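Local coordinates for protein cytidine deaminase (Mycobacterium leprae, PDB 3R2N) that probably catalyses the zinc-dependent hydrolytic deamination of cytidine to uridine in pyrimidine salvage, working as a homotetramer, at residues D[37-40]-D[44-47]; D[48-53]-D[62-67]; D[67-72]-D[101-106]; D[108-113]-D[117-122]. One frame throughout, in Å; residues are numbered along the deposited sequence.

Contact 1: residues D[37-40]-D[44-47]; sequences GFVN and LITG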
loop_
_atom_site.group_PDB
_atom_site.type_symbol
_atom_site.label_atom_id
_atom_site.label_comp_id
_atom_site.label_asym_id
_atom_site.label_seq_id
_atom_site.Cartn_x
_atom_site.Cartn_y
_atom_site.Cartn_z
ATOM N N GLY D 37 -8.537 -6.367 19.465
ATOM C CA GLY D 37 -8.109 -5.175 20.165
ATOM C C GLY D 37 -9.146 -4.745 21.180
ATOM O O GLY D 37 -10.334 -4.952 20.973
ATOM N N PHE D 38 -8.685 -4.184 22.298
ATOM C CA PHE D 38 -9.552 -3.405 23.184
ATOM C C PHE D 38 -9.421 -1.928 22.877
ATOM O O PHE D 38 -8.316 -1.415 22.704
ATOM C CB PHE D 38 -9.198 -3.656 24.631
ATOM C CG PHE D 38 -9.707 -4.959 25.158
ATOM C CD1 PHE D 38 -11.051 -5.302 25.025
ATOM C CD2 PHE D 38 -8.851 -5.839 25.821
ATOM C CE1 PHE D 38 -11.553 -6.517 25.543
ATOM C CE2 PHE D 38 -9.341 -7.052 26.345
ATOM C CZ PHE D 38 -10.702 -7.390 26.183
ATOM N N VAL D 39 -10.551 -1.245 22.785
ATOM C CA VAL D 39 -10.541 0.204 22.556
ATOM C C VAL D 39 -10.587 0.862 23.947
ATOM O O VAL D 39 -10.820 0.168 24.952
ATOM C CB VAL D 39 -11.699 0.637 21.624
ATOM C CG1 VAL D 39 -11.468 2.004 21.114
ATOM C CG2 VAL D 39 -11.781 -0.311 20.431
ATOM N N ASN D 40 -10.316 2.166 24.014
ATOM C CA ASN D 40 -10.276 2.897 25.278
ATOM C C ASN D 40 -11.632 3.049 25.979
ATOM O O ASN D 40 -11.677 3.493 27.130
ATOM C CB ASN D 40 -9.566 4.257 25.128
ATOM C CG ASN D 40 -10.252 5.174 24.132
ATOM O OD1 ASN D 40 -11.094 4.731 23.334
ATOM N ND2 ASN D 40 -9.888 6.465 24.159
ATOM N N LEU D 44 -14.337 -4.583 22.241
ATOM C CA LEU D 44 -13.470 -5.492 21.516
ATOM C C LEU D 44 -13.702 -5.325 20.025
ATOM O O LEU D 44 -14.830 -5.439 19.562
ATOM C CB LEU D 44 -13.778 -6.933 21.915
ATOM C CG LEU D 44 -12.592 -7.901 21.867
ATOM C CD1 LEU D 44 -12.878 -9.105 22.763
ATOM C CD2 LEU D 44 -12.219 -8.360 20.469
ATOM N N ILE D 45 -12.638 -5.051 19.281
ATOM C CA ILE D 45 -12.703 -5.095 17.838
ATOM C C ILE D 45 -11.759 -6.144 17.258
ATOM O O ILE D 45 -10.889 -6.639 17.960
ATOM C CB ILE D 45 -12.554 -3.700 17.180
ATOM C CG1 ILE D 45 -11.212 -3.036 17.528
ATOM C CG2 ILE D 45 -13.771 -2.841 17.568
ATOM C CD1 ILE D 45 -11.037 -1.638 16.900
ATOM N N THR D 46 -11.976 -6.522 15.997
ATOM C CA THR D 46 -11.194 -7.580 15.342
ATOM C C THR D 46 -10.948 -7.207 13.886
ATOM O O THR D 46 -11.505 -6.229 13.392
ATOM C CB THR D 46 -11.942 -8.898 15.304
ATOM O OG1 THR D 46 -13.067 -8.759 14.413
ATOM C CG2 THR D 46 -12.413 -9.324 16.694
ATOM N N GLY D 47 -10.117 -8.009 13.214
ATOM C CA GLY D 47 -9.751 -7.802 11.813
ATOM C C GLY D 47 -9.106 -9.081 11.308
ATOM O O GLY D 47 -8.509 -9.831 12.099
#

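Contact 2: residues D[48-53]-D[62-67]; sequences VNVENA and ECSMIS. With EDO (1,2-ethanediol), chain L.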
loop_
_atom_site.group_PDB
_atom_site.type_symbol
_atom_site.label_atom_id
_atom_site.label_comp_id
_atom_site.label_asym_id
_atom_site.label_seq_id
_atom_site.Cartn_x
_atom_site.Cartn_y
_atom_site.Cartn_z
ATOM N N VAL D 48 -9.265 -9.344 10.013
ATOM C CA VAL D 48 -8.644 -10.484 9.346
ATOM C C VAL D 48 -7.892 -9.977 8.133
ATOM O O VAL D 48 -8.242 -8.911 7.565
ATOM C CB VAL D 48 -9.688 -11.514 8.846
ATOM C CG1 VAL D 48 -10.443 -12.113 10.026
ATOM C CG2 VAL D 48 -10.657 -10.869 7.837
ATOM N N ASN D 49 -6.868 -10.714 7.716
ATOM C CA ASN D 49 -6.147 -10.285 6.531
ATOM C C ASN D 49 -6.959 -10.550 5.302
ATOM O O ASN D 49 -7.686 -11.530 5.264
ATOM C CB ASN D 49 -4.745 -10.876 6.411
ATOM C CG ASN D 49 -4.709 -12.416 6.441
ATOM O OD1 ASN D 49 -5.523 -13.110 7.105
ATOM N ND2 ASN D 49 -3.682 -12.953 5.783
ATOM N N VAL D 50 -6.829 -9.668 4.306
ATOM C CA VAL D 50 -7.494 -9.856 3.013
ATOM C C VAL D 50 -6.533 -9.715 1.795
ATOM O O VAL D 50 -6.132 -8.601 1.402
ATOM C CB VAL D 50 -8.743 -8.951 2.883
ATOM C CG1 VAL D 50 -9.544 -9.319 1.655
ATOM C CG2 VAL D 50 -9.636 -9.085 4.137
ATOM N N GLU D 51 -6.160 -10.851 1.203
ATOM C CA GLU D 51 -5.165 -10.826 0.141
ATOM C C GLU D 51 -5.747 -10.422 -1.213
ATOM O O GLU D 51 -6.960 -10.328 -1.376
ATOM C CB GLU D 51 -4.383 -12.152 0.082
ATOM C CG GLU D 51 -3.593 -12.356 1.358
ATOM C CD GLU D 51 -2.705 -13.587 1.387
ATOM O OE1 GLU D 51 -2.940 -14.555 0.625
ATOM O OE2 GLU D 51 -1.762 -13.583 2.204
ATOM N N ASN D 52 -4.877 -10.167 -2.174
ATOM C CA ASN D 52 -5.318 -9.792 -3.522
ATOM C C ASN D 52 -4.331 -10.342 -4.548
ATOM O O ASN D 52 -3.163 -10.610 -4.219
ATOM C CB ASN D 52 -5.459 -8.271 -3.646
ATOM C CG ASN D 52 -6.069 -7.833 -4.980
ATOM O OD1 ASN D 52 -5.363 -7.683 -5.989
ATOM N ND2 ASN D 52 -7.375 -7.589 -4.977
ATOM N N ALA D 53 -4.825 -10.546 -5.764
ATOM C CA ALA D 53 -4.027 -11.077 -6.859
ATOM C C ALA D 53 -2.759 -10.240 -7.045
ATOM O O ALA D 53 -1.675 -10.791 -7.250
ATOM C CB ALA D 53 -4.857 -11.114 -8.147
ATOM N N GLU D 62 -4.426 -6.119 10.937
ATOM C CA GLU D 62 -4.402 -4.865 11.711
ATOM C C GLU D 62 -5.086 -3.713 10.958
ATOM O O GLU D 62 -5.789 -2.920 11.586
ATOM C CB GLU D 62 -2.967 -4.470 12.123
ATOM C CG GLU D 62 -2.218 -5.535 12.943
ATOM C CD GLU D 62 -1.407 -6.462 12.064
ATOM O OE1 GLU D 62 -1.990 -7.077 11.136
ATOM O OE2 GLU D 62 -0.179 -6.561 12.269
ATOM N N CYS D 63 -4.862 -3.629 9.639
ATOM C CA CYS D 63 -5.635 -2.725 8.725
ATOM C C CYS D 63 -7.158 -2.931 8.892
ATOM O O CYS D 63 -7.913 -1.951 9.026
ATOM C CB CYS D 63 -5.287 -2.971 7.255
ATOM S SG CYS D 63 -3.559 -2.630 6.775
ATOM N N SER D 64 -7.597 -4.207 8.898
ATOM C CA SER D 64 -9.016 -4.466 8.906
ATOM C C SER D 64 -9.586 -3.963 10.209
ATOM O O SER D 64 -10.637 -3.316 10.222
ATOM C CB SER D 64 -9.352 -5.931 8.680
ATOM O OG SER D 64 -9.068 -6.302 7.358
ATOM N N MET D 65 -8.822 -4.181 11.268
ATOM C CA MET D 65 -9.203 -3.787 12.615
ATOM C C MET D 65 -9.282 -2.287 12.781
ATOM O O MET D 65 -10.212 -1.780 13.396
ATOM C CB MET D 65 -8.233 -4.384 13.648
ATOM C CG MET D 65 -8.551 -3.919 15.054
ATOM S SD MET D 65 -7.353 -4.497 16.263
ATOM C CE MET D 65 -5.881 -3.636 15.708
ATOM N N ILE D 66 -8.300 -1.587 12.229
ATOM C CA ILE D 66 -8.344 -0.128 12.146
ATOM C C ILE D 66 -9.637 0.363 11.474
ATOM O O ILE D 66 -10.335 1.209 12.024
ATOM C CB ILE D 66 -7.032 0.462 11.551
ATOM C CG1 ILE D 66 -5.859 0.273 12.545
ATOM C CG2 ILE D 66 -7.178 1.933 11.182
ATOM C CD1 ILE D 66 -6.095 0.870 13.941
ATOM N N SER D 67 -9.994 -0.202 10.329
ATOM C CA SER D 67 -11.298 0.119 9.692
ATOM C C SER D 67 -12.503 -0.142 10.597
ATOM O O SER D 67 -13.506 0.574 10.514
ATOM C CB SER D 67 -11.483 -0.680 8.411
ATOM O OG SER D 67 -10.444 -0.340 7.523
HETATM C C1 EDO L . 1.106 -9.494 10.659
HETATM O O1 EDO L . -0.324 -9.395 10.821
HETATM C C2 EDO L . 1.557 -8.399 9.700
HETATM O O2 EDO L . 1.112 -7.112 10.185
#

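Contact 3: residues D[67-72]-D[101-106]; sequences SALYAT and YEHGGP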
loop_
_atom_site.group_PDB
_atom_site.type_symbol
_atom_site.label_atom_id
_atom_site.label_comp_id
_atom_site.label_asym_id
_atom_site.label_seq_id
_atom_site.Cartn_x
_atom_site.Cartn_y
_atom_site.Cartn_z
ATOM N N SER D 67 -9.994 -0.202 10.329
ATOM C CA SER D 67 -11.298 0.119 9.692
ATOM C C SER D 67 -12.503 -0.142 10.597
ATOM O O SER D 67 -13.506 0.574 10.514
ATOM C CB SER D 67 -11.483 -0.680 8.411
ATOM O OG SER D 67 -10.444 -0.340 7.523
ATOM N N ALA D 68 -12.412 -1.185 11.432
ATOM C CA ALA D 68 -13.494 -1.492 12.345
ATOM C C ALA D 68 -13.539 -0.434 13.468
ATOM O O ALA D 68 -14.613 -0.002 13.886
ATOM C CB ALA D 68 -13.358 -2.938 12.896
ATOM N N LEU D 69 -12.359 0.007 13.914
ATOM C CA LEU D 69 -12.250 1.037 14.937
ATOM C C LEU D 69 -13.082 2.274 14.563
ATOM O O LEU D 69 -13.856 2.776 15.401
ATOM C CB LEU D 69 -10.790 1.423 15.134
ATOM C CG LEU D 69 -10.461 2.615 16.028
ATOM C CD1 LEU D 69 -10.853 2.348 17.496
ATOM C CD2 LEU D 69 -8.989 2.930 15.878
ATOM N N TYR D 70 -12.899 2.753 13.327
ATOM C CA TYR D 70 -13.651 3.890 12.807
ATOM C C TYR D 70 -15.100 3.539 12.475
ATOM O O TYR D 70 -15.992 4.321 12.790
ATOM C CB TYR D 70 -12.882 4.619 11.678
ATOM C CG TYR D 70 -11.714 5.314 12.333
ATOM C CD1 TYR D 70 -11.894 6.557 12.991
ATOM C CD2 TYR D 70 -10.448 4.689 12.425
ATOM C CE1 TYR D 70 -10.845 7.176 13.669
ATOM C CE2 TYR D 70 -9.396 5.312 13.096
ATOM C CZ TYR D 70 -9.601 6.538 13.726
ATOM O OH TYR D 70 -8.571 7.155 14.409
ATOM N N ALA D 71 -15.338 2.336 11.940
ATOM C CA ALA D 71 -16.697 1.915 11.590
ATOM C C ALA D 71 -17.607 1.949 12.832
ATOM O O ALA D 71 -18.741 2.362 12.725
ATOM C CB ALA D 71 -16.706 0.534 10.932
ATOM N N THR D 72 -17.059 1.596 14.001
ATOM C CA THR D 72 -17.796 1.610 15.248
ATOM C C THR D 72 -17.649 2.902 16.083
ATOM O O THR D 72 -18.003 2.910 17.260
ATOM C CB THR D 72 -17.443 0.359 16.133
ATOM O OG1 THR D 72 -16.045 0.345 16.404
ATOM C CG2 THR D 72 -17.847 -0.978 15.443
ATOM N N TYR D 101 0.383 2.865 15.767
ATOM C CA TYR D 101 0.957 3.997 16.441
ATOM C C TYR D 101 0.001 5.149 16.293
ATOM O O TYR D 101 -0.317 5.823 17.268
ATOM C CB TYR D 101 2.311 4.406 15.842
ATOM C CG TYR D 101 3.041 5.369 16.758
ATOM C CD1 TYR D 101 3.775 4.886 17.849
ATOM C CD2 TYR D 101 2.978 6.754 16.565
ATOM C CE1 TYR D 101 4.450 5.749 18.712
ATOM C CE2 TYR D 101 3.645 7.635 17.433
ATOM C CZ TYR D 101 4.385 7.112 18.506
ATOM O OH TYR D 101 5.066 7.941 19.397
ATOM N N GLU D 102 -0.438 5.383 15.068
ATOM C CA GLU D 102 -1.309 6.499 14.799
ATOM C C GLU D 102 -2.656 6.416 15.598
ATOM O O GLU D 102 -3.204 7.446 15.963
ATOM C CB GLU D 102 -1.493 6.686 13.288
ATOM C CG GLU D 102 -2.460 7.784 12.966
ATOM C CD GLU D 102 -2.039 8.684 11.834
ATOM O OE1 GLU D 102 -0.952 8.498 11.258
ATOM O OE2 GLU D 102 -2.810 9.602 11.509
ATOM N N HIS D 103 -3.135 5.213 15.924
ATOM C CA HIS D 103 -4.440 5.064 16.572
ATOM C C HIS D 103 -4.396 4.605 18.013
ATOM O O HIS D 103 -5.444 4.515 18.650
ATOM C CB HIS D 103 -5.357 4.160 15.746
ATOM C CG HIS D 103 -5.452 4.595 14.320
ATOM N ND1 HIS D 103 -6.125 5.732 13.944
ATOM C CD2 HIS D 103 -4.873 4.111 13.196
ATOM C CE1 HIS D 103 -5.989 5.912 12.639
ATOM N NE2 HIS D 103 -5.218 4.950 12.166
ATOM N N GLY D 104 -3.200 4.343 18.529
ATOM C CA GLY D 104 -3.045 3.895 19.907
ATOM C C GLY D 104 -1.971 4.673 20.643
ATOM O O GLY D 104 -1.944 4.660 21.893
ATOM N N GLY D 105 -1.080 5.326 19.875
ATOM C CA GLY D 105 0.042 6.059 20.441
ATOM C C GLY D 105 1.093 5.157 21.075
ATOM O O GLY D 105 0.963 3.934 21.012
ATOM N N PRO D 106 2.130 5.749 21.713
ATOM C CA PRO D 106 3.281 5.001 22.268
ATOM C C PRO D 106 2.954 4.017 23.399
ATOM O O PRO D 106 3.727 3.111 23.667
ATOM C CB PRO D 106 4.211 6.108 22.788
ATOM C CG PRO D 106 3.289 7.267 23.077
ATOM C CD PRO D 106 2.218 7.193 22.015
#

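Contact 4: residues D[108-113]-D[117-122]; sequences LKIMTP and QTMAQL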
loop_
_atom_site.group_PDB
_atom_site.type_symbol
_atom_site.label_atom_id
_atom_site.label_comp_id
_atom_site.label_asym_id
_atom_site.label_seq_id
_atom_site.Cartn_x
_atom_site.Cartn_y
_atom_site.Cartn_z
ATOM N N LEU D 108 0.226 2.092 23.598
ATOM C CA LEU D 108 -0.529 0.929 23.148
ATOM C C LEU D 108 0.244 -0.357 23.490
ATOM O O LEU D 108 1.440 -0.461 23.207
ATOM C CB LEU D 108 -0.812 1.025 21.645
ATOM C CG LEU D 108 -1.422 -0.158 20.868
ATOM C CD1 LEU D 108 -2.724 -0.714 21.455
ATOM C CD2 LEU D 108 -1.618 0.241 19.400
ATOM N N LYS D 109 -0.439 -1.320 24.099
ATOM C CA LYS D 109 0.160 -2.624 24.336
ATOM C C LYS D 109 -0.115 -3.618 23.181
ATOM O O LYS D 109 -1.263 -3.791 22.728
ATOM C CB LYS D 109 -0.291 -3.203 25.686
ATOM C CG LYS D 109 -0.147 -2.227 26.870
ATOM C CD LYS D 109 -0.150 -2.991 28.198
ATOM C CE LYS D 109 -0.704 -2.196 29.373
ATOM N NZ LYS D 109 -0.920 -3.124 30.529
ATOM N N ILE D 110 0.962 -4.252 22.715
ATOM C CA ILE D 110 0.894 -5.326 21.728
ATOM C C ILE D 110 1.409 -6.604 22.367
ATOM O O ILE D 110 2.461 -6.591 22.984
ATOM C CB ILE D 110 1.807 -5.014 20.525
ATOM C CG1 ILE D 110 1.540 -3.614 19.942
ATOM C CG2 ILE D 110 1.742 -6.108 19.495
ATOM C CD1 ILE D 110 0.120 -3.332 19.541
ATOM N N MET D 111 0.702 -7.713 22.220
ATOM C CA MET D 111 1.296 -9.007 22.610
ATOM C C MET D 111 2.309 -9.474 21.541
ATOM O O MET D 111 2.081 -9.326 20.353
ATOM C CB MET D 111 0.208 -10.058 22.873
ATOM C CG MET D 111 0.718 -11.446 23.243
ATOM S SD MET D 111 1.665 -11.450 24.756
ATOM C CE MET D 111 0.338 -11.595 25.963
ATOM N N THR D 112 3.454 -9.976 21.976
ATOM C CA THR D 112 4.526 -10.419 21.072
ATOM C C THR D 112 5.014 -11.782 21.532
ATOM O O THR D 112 4.789 -12.144 22.689
ATOM C CB THR D 112 5.755 -9.459 21.057
ATOM O OG1 THR D 112 6.676 -9.811 22.114
ATOM C CG2 THR D 112 5.340 -8.012 21.168
ATOM N N PRO D 113 5.656 -12.559 20.627
ATOM C CA PRO D 113 6.255 -13.857 20.978
ATOM C C PRO D 113 7.047 -13.829 22.275
ATOM O O PRO D 113 7.148 -14.856 22.940
ATOM C CB PRO D 113 7.203 -14.122 19.804
ATOM C CG PRO D 113 6.480 -13.489 18.614
ATOM C CD PRO D 113 5.646 -12.345 19.165
ATOM N N GLN D 117 4.629 -5.746 24.745
ATOM C CA GLN D 117 5.531 -4.630 24.475
ATOM C C GLN D 117 4.681 -3.421 24.136
ATOM O O GLN D 117 3.534 -3.577 23.726
ATOM C CB GLN D 117 6.454 -4.953 23.292
ATOM C CG GLN D 117 7.524 -6.023 23.563
ATOM C CD GLN D 117 8.771 -5.420 24.155
ATOM O OE1 GLN D 117 8.766 -4.906 25.275
ATOM N NE2 GLN D 117 9.848 -5.460 23.396
ATOM N N THR D 118 5.220 -2.217 24.307
ATOM C CA THR D 118 4.463 -1.034 23.932
ATOM C C THR D 118 4.892 -0.608 22.537
ATOM O O THR D 118 5.943 -1.018 22.066
ATOM C CB THR D 118 4.644 0.128 24.924
ATOM O OG1 THR D 118 5.959 0.640 24.791
ATOM C CG2 THR D 118 4.423 -0.315 26.385
ATOM N N MET D 119 4.089 0.236 21.890
ATOM C CA MET D 119 4.454 0.806 20.595
ATOM C C MET D 119 5.683 1.697 20.623
ATOM O O MET D 119 6.369 1.838 19.606
ATOM C CB MET D 119 3.280 1.541 19.951
ATOM C CG MET D 119 2.203 0.607 19.423
ATOM S SD MET D 119 2.777 -0.717 18.301
ATOM C CE MET D 119 3.677 0.323 17.133
ATOM N N ALA D 120 5.958 2.307 21.773
ATOM C CA ALA D 120 7.206 3.048 21.967
ATOM C C ALA D 120 8.409 2.125 21.770
ATOM O O ALA D 120 9.411 2.520 21.165
ATOM C CB ALA D 120 7.236 3.705 23.385
ATOM N N GLN D 121 8.297 0.903 22.302
ATOM C CA GLN D 121 9.322 -0.113 22.124
ATOM C C GLN D 121 9.334 -0.684 20.710
ATOM O O GLN D 121 10.407 -0.959 20.159
ATOM C CB GLN D 121 9.157 -1.240 23.147
ATOM C CG GLN D 121 9.238 -0.753 24.573
ATOM C CD GLN D 121 8.691 -1.749 25.570
ATOM O OE1 GLN D 121 7.522 -2.126 25.523
ATOM N NE2 GLN D 121 9.537 -2.168 26.506
ATOM N N LEU D 122 8.152 -0.867 20.127
ATOM C CA LEU D 122 8.060 -1.506 18.812
ATOM C C LEU D 122 8.307 -0.574 17.643
ATOM O O LEU D 122 8.783 -1.020 16.603
ATOM C CB LEU D 122 6.745 -2.276 18.638
ATOM C CG LEU D 122 6.536 -3.443 19.620
ATOM C CD1 LEU D 122 5.240 -4.136 19.273
ATOM C CD2 LEU D 122 7.700 -4.438 19.600
#

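Contact 1: residues D[37-40]-D[44-47]
Gly37 and Ile45 pair as an antiparallel hydrogen-bonded couple. Gly37 N donates to Ile45 O at 2.8 Å, and Ile45 N returns a bond to Gly37 O at 2.9 Å. The next pair, Phe38 with Leu44, is non-hydrogen-bonded. Gly37 O also receives a CA-H...O contact from Leu44 CA at 3.2 Å.

The tight side is the buried face that carries Val39 and Ile45. Val39 CG2 meets Ile45 CD1 at 3.8 Å, and the two side chains cross at about a right angle. Ile45 CG1 sits between the backbone N and the carbonyl carbon (chi1 60°), and the extended chain beyond it carries CD1 to Val39. Both residues also pack on Leu69 of helix 61-71, and Ile45 adds Met65.

The other face is looser and partly exposed. There Phe38 CE1 lies 4.0 Å from Leu44 CD1, which comes in obliquely to the ring. Leu13 of helix 10-21 lies against Phe38, while Thr12 and Ala16 of the same helix touch Leu44. A glycerol, probably from the crystallisation liquor, lies near Phe38.

Strands 34-39 and 44-48 thus form a beta hairpin at one edge of the chain's mixed sheet, with helices packed on both faces, as in the alpha-beta-alpha fold of cytidine deaminases.

Contact 2: residues D[48-53]-D[62-67]
The zinc-binding region of the deaminase fold contains this contact, where the chain leaving strand 44-48 passes helix 61-71 at a subunit interface. Val48 and Ser64 carry it. Ser64 OG lies 2.7 Å from Val48 O, a hydrogen-bonding distance. The hydroxyl is anti to the carbonyl carbon of Ser64 (chi1 -70°), which turns it to the passing chain. Ser64 CB follows at 3.4 Å from Val48 O. Val50 CG2 stands farther off, 4.3 Å from Ser64 OG.

The stronger polar partner of Ser64 OG is Ser67 OG of the second subunit, and the same pairing is repeated with the roles exchanged. Val48 packs on Tyr70 of that subunit, and Val50 on its His103.

At the start of the 62-67 segment, the Glu62 side chain packs against Pro92 and the zinc ligand Cys96. It bends at chi2 (92°), and OE1 accepts a hydrogen bond from O1 of a bound 1,2-ethanediol at 2.9 Å. The diol, probably from the crystallisation liquor, also bonds to Cys93 N. Cys93 is a zinc ligand, together with Cys60 and Cys96.

One buried hydroxyl therefore has acceptors in two subunits. Its single proton could serve either Val48 O or the neighbouring serine, so the direction of the bonding stays open.

Contact 3: residues D[67-72]-D[101-106]
Tyr70 OH and His103 ND1 are hydrogen-bonded at 2.9 Å, and either could be the donor. They join helix 61-71 to helix 94-104, two helices of the cytidine deaminase fold. ND1 lies at the edge of the Tyr70 ring, in its plane, and the hydroxyl lies at the edge of the imidazole. The ring planes are inclined at 70° with centroids 5.2 Å apart, an oblique pair.

Beside this bond, Leu69 CD2 touches His103 CB at 3.8 Å. Leu69 CG is anti to the backbone N (chi1 172°), which sends the branch across to the histidine. The contact is therefore polar at the tyrosine and apolar at the leucine.

In the next shell, Glu102 CG lies above one face of the His103 ring, offset toward its rim. From the second subunit, the Tyr25 ring meets the Tyr70 ring, and the hydroxyls of Tyr25 and Tyr28 hydrogen-bond to Glu102 OE2. The pair is thus part of the packing between subunits.

Farther out, Thr72 follows the end of helix 61-71, and its side chain turns back on the last turn. Thr72 OG1 donates to Ala68 O at 2.9 Å. Thr72 N reaches the same oxygen from the opposite face of its carbonyl plane.

Contact 4: residues D[108-113]-D[117-122]
Ile110 is the bump at the middle of this contact, set into a hollow between Met119 and Leu122. Its CG1 lies 3.6 Å from Met119 SD, and its CB is 3.8 Å from Leu122 CD1. Met119 is bent at chi2 (-52°) and chi3 (-53°), a curl that lays its sulfur against the isoleucine. The CG of Met119 also fits beside Leu108 CB at 3.8 Å; these two side chains run side by side and point the same way. Toward the turn, Thr112 CG2 rests on Gln117 CG at 3.8 Å.

The backbone fixes this fit. Ile110 and Gln117 form an antiparallel hydrogen-bonded pair, with Ile110 N to Gln117 O at 2.8 Å and nearly straight at 177°. Leu108 O takes Met119 N at 3.0 Å, so the pairing runs on into the first turn of the helix. Thr118 is the N-cap and forms a capping box with Gln121: Thr118 N donates to Gln121 OE1 at 2.6 Å, while the return bond from Gln121 N to Thr118 OG1 is weak.

Strand 109-112 runs parallel beside strand 77-83, and 115-118 is an outermost strand of the sheet within this chain. Leu108 and Ile110 pack on Leu100 of helix 94-104, and Met119 on its Arg97 and Tyr101.

Contacts 1 and 4 are hairpins at the two ends of one mixed sheet, their centres 15 Å apart and their nearest atoms about 6 Å. Helix 61-71 joins contacts 1, 2 and 3: Ile45 CD1 lies 3.5 Å from Leu69 CA, and Gly47 CA 3.7 Å from Ser64 CB. Contacts 2 and 3 share Ser67, and Ile66 CD1 reaches His103 CD2 at 3.5 Å. Both touch the second subunit. Contact 3 meets contact 4 where Pro106 O lies 3.0 Å from Ala120 N, a probable hydrogen bond. The side chains of Ser64, His103 and Met119 stay about 10, 12 and 11 Å from a zinc ion. Contact 2 comes nearer the metal site through Glu62, whose bound diol also bonds to Cys93 N.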